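Local coordinates for protein regulator of polyketide synthase expression (Bifidobacterium adolescentis, PDB 3ONQ) that is of unknown function but probably acts as a PucR-type helix-turn-helix regulator of polyketide synthase gene expression, at residues R75-D80 / C111-P116; A99-M102 / T106-V109. All blocks are in the same frame, centred on the assembly; numbering follows the deposited sequence.

Interaction 1: residues R75-D80 / C111-P116; sequences RKAVRD and CTAVMP
Ala77 on helix 67-80 presses its CB methyl against Val114 and Ala113, near the end of helix 107-114. The tight part is the inner one. Here Ala77 CB lies 3.6 Å from Val114 CG1. That branch sits anti to the carbonyl carbon of Val114 (chi1 -55°), which turns it toward the alanine methyl. Val114 is buried, and its side chain also rests on Ile59 of strand 55-61. The outer part is looser. Ala77 CB and Ala113 CB meet methyl to methyl at 4.1 Å, and Ala113 is exposed. The small residues let the backbones come close, with Ala77 CA 6.2 Å from Ala113 CA. On the solvent side, Lys76 and Asp80 are one turn apart on helix 67-80. Lys76 NZ forms a salt bridge with Asp80 OD2 at 3.5 Å, within that helix. On its inner side, helix 67-80 rests on strand 86-91 through Val78 and Arg75. The two helices thus pack side by side on the mixed sheet. Only carbon meets carbon between these segments, and about 93 Å² is buried in all. The contact therefore probably rests on apolar packing and exclusion of water, mainly at Val114, with no polar bond to set its direction.

Interaction 2: residues A99-M102 / T106-V109; sequences ACQM and TPEV
Gln101 reaches over to Pro107 with the oxygen of its side-chain amide. Gln101 OE1 lies 3.5 Å from Pro107 CD and 4.0 Å from Pro107 CG, so it meets the ring on the side of these two methylenes. This is van der Waals contact between a polar oxygen and CH2 groups. Thr106 stands further off, with its CA 4.2 Å from Gln101 OE1. Its methyl is no nearer, at 4.4 Å from Thr106 CG2 to Gln101 OE1. The reach comes from an extended side chain: Gln101 CG is anti to the backbone N (chi1 173°), and the next torsion is also extended (chi2 179°). The amide group is then turned well out of line with the chain (chi3 -80°). The contact spans a short connection from strand 94-100 to helix 107-114, part of the alpha-beta-alpha sandwich, whose mixed sheet has strand 55-61 between 94-100 and 124-131. Thr106 sits at the N-cap of the helix without using its hydroxyl to cap it. Pro107 opens the first turn, where a residue without an N-H is readily accepted. Behind it, Thr106 O accepts a hydrogen bond from Thr110 OG1. Further out, the Pro107 ring packs on Phe57 of strand 55-61 and on Leu126 and Val129 of strand 124-131. Gln101 is placed by backbone hydrogen bonding with Asn55, and its side chain also touches Val129. One residue past the proline, Glu108 OE2 forms a salt bridge with Arg161 NE.

Overall arrangement
Both contacts use helix 107-114. Interaction 2 packs Gln101 against its start, and interaction 1 packs Ala77 near its end. Their centres are about 10 Å apart. In sequence, both segments of interaction 2 fall between those of interaction 1. Strand 55-61 connects them, since it is touched by side chains from both ends of the helix. Thr112 OG1 also makes a weak hydrogen bond to Glu108 O, between the two parts of the helix. The centre of interaction 1 is about 20 Å from the chain centre, and that of interaction 2 about 16 Å. Both contacts lie within one chain, away from its partners in the assembly.

Interaction 1: residues R75-D80 / C111-P116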
loop_
_atom_site.group_PDB
_atom_site.type_symbol
_atom_site.label_atom_id
_atom_site.label_comp_id
_atom_site.label_asym_id
_atom_site.label_seq_id
_atom_site.Cartn_x
_atom_site.Cartn_y
_atom_site.Cartn_z
ATOM N N ARG B 75 26.428 -6.051 18.751
ATOM C CA ARG B 75 26.869 -4.686 18.476
ATOM C C ARG B 75 28.367 -4.610 18.184
ATOM O O ARG B 75 28.795 -3.855 17.315
ATOM C CB ARG B 75 26.466 -3.729 19.593
ATOM C CG ARG B 75 24.955 -3.662 19.790
ATOM C CD ARG B 75 24.525 -2.535 20.736
ATOM N NE ARG B 75 23.118 -2.691 21.099
ATOM C CZ ARG B 75 22.102 -2.270 20.352
ATOM N NH1 ARG B 75 22.336 -1.636 19.206
ATOM N NH2 ARG B 75 20.847 -2.477 20.757
ATOM N N LYS B 76 29.162 -5.403 18.895
ATOM C CA LYS B 76 30.602 -5.415 18.666
ATOM C C LYS B 76 30.937 -5.981 17.278
ATOM O O LYS B 76 31.806 -5.468 16.568
ATOM C CB LYS B 76 31.318 -6.220 19.751
ATOM C CG LYS B 76 32.798 -6.435 19.453
ATOM C CD LYS B 76 33.471 -7.348 20.470
ATOM C CE LYS B 76 34.922 -7.630 20.081
ATOM N NZ LYS B 76 35.729 -6.375 19.976
ATOM N N ALA B 77 30.244 -7.046 16.895
ATOM C CA ALA B 77 30.514 -7.685 15.618
ATOM C C ALA B 77 30.180 -6.732 14.475
ATOM O O ALA B 77 30.940 -6.610 13.518
ATOM C CB ALA B 77 29.742 -8.989 15.487
ATOM N N VAL B 78 29.039 -6.054 14.583
ATOM C CA VAL B 78 28.631 -5.080 13.575
ATOM C C VAL B 78 29.669 -3.954 13.494
ATOM O O VAL B 78 30.080 -3.554 12.404
ATOM C CB VAL B 78 27.216 -4.525 13.876
ATOM C CG1 VAL B 78 26.941 -3.228 13.105
ATOM C CG2 VAL B 78 26.159 -5.577 13.577
ATOM N N ARG B 79 30.091 -3.459 14.655
ATOM C CA ARG B 79 31.132 -2.439 14.733
ATOM C C ARG B 79 32.422 -2.916 14.051
ATOM O O ARG B 79 32.984 -2.220 13.197
ATOM C CB ARG B 79 31.397 -2.091 16.197
ATOM C CG ARG B 79 32.228 -0.839 16.424
ATOM C CD ARG B 79 31.646 0.005 17.563
ATOM N NE ARG B 79 31.338 -0.786 18.760
ATOM C CZ ARG B 79 30.161 -0.781 19.392
ATOM N NH1 ARG B 79 29.982 -1.534 20.472
ATOM N NH2 ARG B 79 29.160 -0.026 18.950
ATOM N N ASP B 80 32.876 -4.114 14.417
ATOM C CA ASP B 80 34.115 -4.671 13.862
ATOM C C ASP B 80 34.064 -4.842 12.340
ATOM O O ASP B 80 35.106 -4.905 11.689
ATOM C CB ASP B 80 34.461 -6.024 14.503
ATOM C CG ASP B 80 34.903 -5.902 15.953
ATOM O OD1 ASP B 80 35.080 -4.768 16.438
ATOM O OD2 ASP B 80 35.077 -6.957 16.603
ATOM N N CYS B 111 26.354 -13.189 10.118
ATOM C CA CYS B 111 25.782 -14.340 10.791
ATOM C C CYS B 111 26.887 -15.213 11.393
ATOM O O CYS B 111 26.778 -15.660 12.531
ATOM C CB CYS B 111 24.894 -15.133 9.835
ATOM S SG CYS B 111 24.103 -16.571 10.571
ATOM N N THR B 112 27.965 -15.428 10.642
ATOM C CA THR B 112 29.079 -16.212 11.148
ATOM C C THR B 112 29.708 -15.566 12.370
ATOM O O THR B 112 30.050 -16.253 13.331
ATOM C CB THR B 112 30.170 -16.435 10.080
ATOM O OG1 THR B 112 29.664 -17.299 9.056
ATOM C CG2 THR B 112 31.400 -17.092 10.710
ATOM N N ALA B 113 29.858 -14.246 12.325
ATOM C CA ALA B 113 30.496 -13.502 13.404
ATOM C C ALA B 113 29.701 -13.552 14.711
ATOM O O ALA B 113 30.294 -13.536 15.791
ATOM C CB ALA B 113 30.742 -12.043 12.985
ATOM N N VAL B 114 28.368 -13.612 14.627
ATOM C CA VAL B 114 27.553 -13.572 15.852
ATOM C C VAL B 114 27.024 -14.930 16.308
ATOM O O VAL B 114 26.437 -15.053 17.386
ATOM C CB VAL B 114 26.380 -12.577 15.740
ATOM C CG1 VAL B 114 26.906 -11.193 15.378
ATOM C CG2 VAL B 114 25.347 -13.063 14.725
HETATM N N MSE B 115 27.240 -15.956 15.497
HETATM C CA MSE B 115 26.700 -17.273 15.818
HETATM C C MSE B 115 26.971 -17.759 17.244
HETATM O O MSE B 115 26.086 -18.340 17.870
HETATM C CB MSE B 115 27.180 -18.311 14.815
HETATM C CG MSE B 115 26.362 -18.315 13.560
HETATM SE SE MSE B 115 26.620 -19.951 12.558
HETATM C CE MSE B 115 26.329 -21.220 14.005
ATOM N N PRO B 116 28.187 -17.530 17.760
ATOM C CA PRO B 116 28.521 -18.026 19.100
ATOM C C PRO B 116 27.642 -17.415 20.193
ATOM O O PRO B 116 27.477 -18.027 21.245
ATOM C CB PRO B 116 29.979 -17.584 19.282
ATOM C CG PRO B 116 30.504 -17.424 17.905
ATOM C CD PRO B 116 29.350 -16.912 17.102
#

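Interaction 2: residues A99-M102 / T106-V109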
loop_
_atom_site.group_PDB
_atom_site.type_symbol
_atom_site.label_atom_id
_atom_site.label_comp_id
_atom_site.label_asym_id
_atom_site.label_seq_id
_atom_site.Cartn_x
_atom_site.Cartn_y
_atom_site.Cartn_z
ATOM N N ALA B 99 20.284 -5.561 11.134
ATOM C CA ALA B 99 21.528 -4.850 10.842
ATOM C C ALA B 99 21.419 -4.015 9.575
ATOM O O ALA B 99 20.818 -4.431 8.578
ATOM C CB ALA B 99 22.696 -5.831 10.726
ATOM N N CYS B 100 22.010 -2.833 9.610
ATOM C CA CYS B 100 22.087 -2.031 8.405
ATOM C C CYS B 100 23.220 -2.583 7.545
ATOM O O CYS B 100 24.337 -2.790 8.026
ATOM C CB CYS B 100 22.332 -0.551 8.735
ATOM S SG CYS B 100 22.492 0.454 7.245
ATOM N N GLN B 101 22.937 -2.856 6.283
ATOM C CA GLN B 101 23.974 -3.422 5.441
ATOM C C GLN B 101 24.822 -2.312 4.850
ATOM O O GLN B 101 24.391 -1.596 3.951
ATOM C CB GLN B 101 23.406 -4.313 4.343
ATOM C CG GLN B 101 24.486 -4.761 3.359
ATOM C CD GLN B 101 23.958 -5.668 2.280
ATOM O OE1 GLN B 101 23.770 -6.867 2.496
ATOM N NE2 GLN B 101 23.720 -5.105 1.101
HETATM N N MSE B 102 26.025 -2.174 5.387
HETATM C CA MSE B 102 26.968 -1.151 4.967
HETATM C C MSE B 102 28.359 -1.629 5.365
HETATM O O MSE B 102 28.488 -2.499 6.233
HETATM C CB MSE B 102 26.662 0.164 5.679
HETATM C CG MSE B 102 26.678 0.025 7.190
HETATM SE SE MSE B 102 26.290 1.667 8.186
HETATM C CE MSE B 102 27.951 2.638 7.838
ATOM N N THR B 106 27.638 -7.772 5.863
ATOM C CA THR B 106 26.813 -8.509 4.918
ATOM C C THR B 106 26.253 -9.748 5.625
ATOM O O THR B 106 26.759 -10.139 6.676
ATOM C CB THR B 106 27.613 -8.884 3.668
ATOM O OG1 THR B 106 28.734 -9.700 4.036
ATOM C CG2 THR B 106 28.105 -7.613 2.976
ATOM N N PRO B 107 25.195 -10.356 5.063
ATOM C CA PRO B 107 24.438 -11.363 5.815
ATOM C C PRO B 107 25.250 -12.572 6.290
ATOM O O PRO B 107 25.259 -12.830 7.490
ATOM C CB PRO B 107 23.349 -11.791 4.827
ATOM C CG PRO B 107 23.175 -10.592 3.939
ATOM C CD PRO B 107 24.571 -10.069 3.761
ATOM N N GLU B 108 25.904 -13.303 5.391
ATOM C CA GLU B 108 26.597 -14.527 5.808
ATOM C C GLU B 108 27.763 -14.232 6.756
ATOM O O GLU B 108 27.912 -14.891 7.782
ATOM C CB GLU B 108 27.063 -15.353 4.602
ATOM C CG GLU B 108 25.918 -15.863 3.725
ATOM C CD GLU B 108 25.069 -16.952 4.401
ATOM O OE1 GLU B 108 25.546 -17.580 5.378
ATOM O OE2 GLU B 108 23.921 -17.182 3.949
ATOM N N VAL B 109 28.580 -13.242 6.416
ATOM C CA VAL B 109 29.693 -12.850 7.277
ATOM C C VAL B 109 29.212 -12.379 8.660
ATOM O O VAL B 109 29.796 -12.723 9.687
ATOM C CB VAL B 109 30.563 -11.767 6.604
ATOM C CG1 VAL B 109 31.530 -11.135 7.608
ATOM C CG2 VAL B 109 31.311 -12.364 5.423
#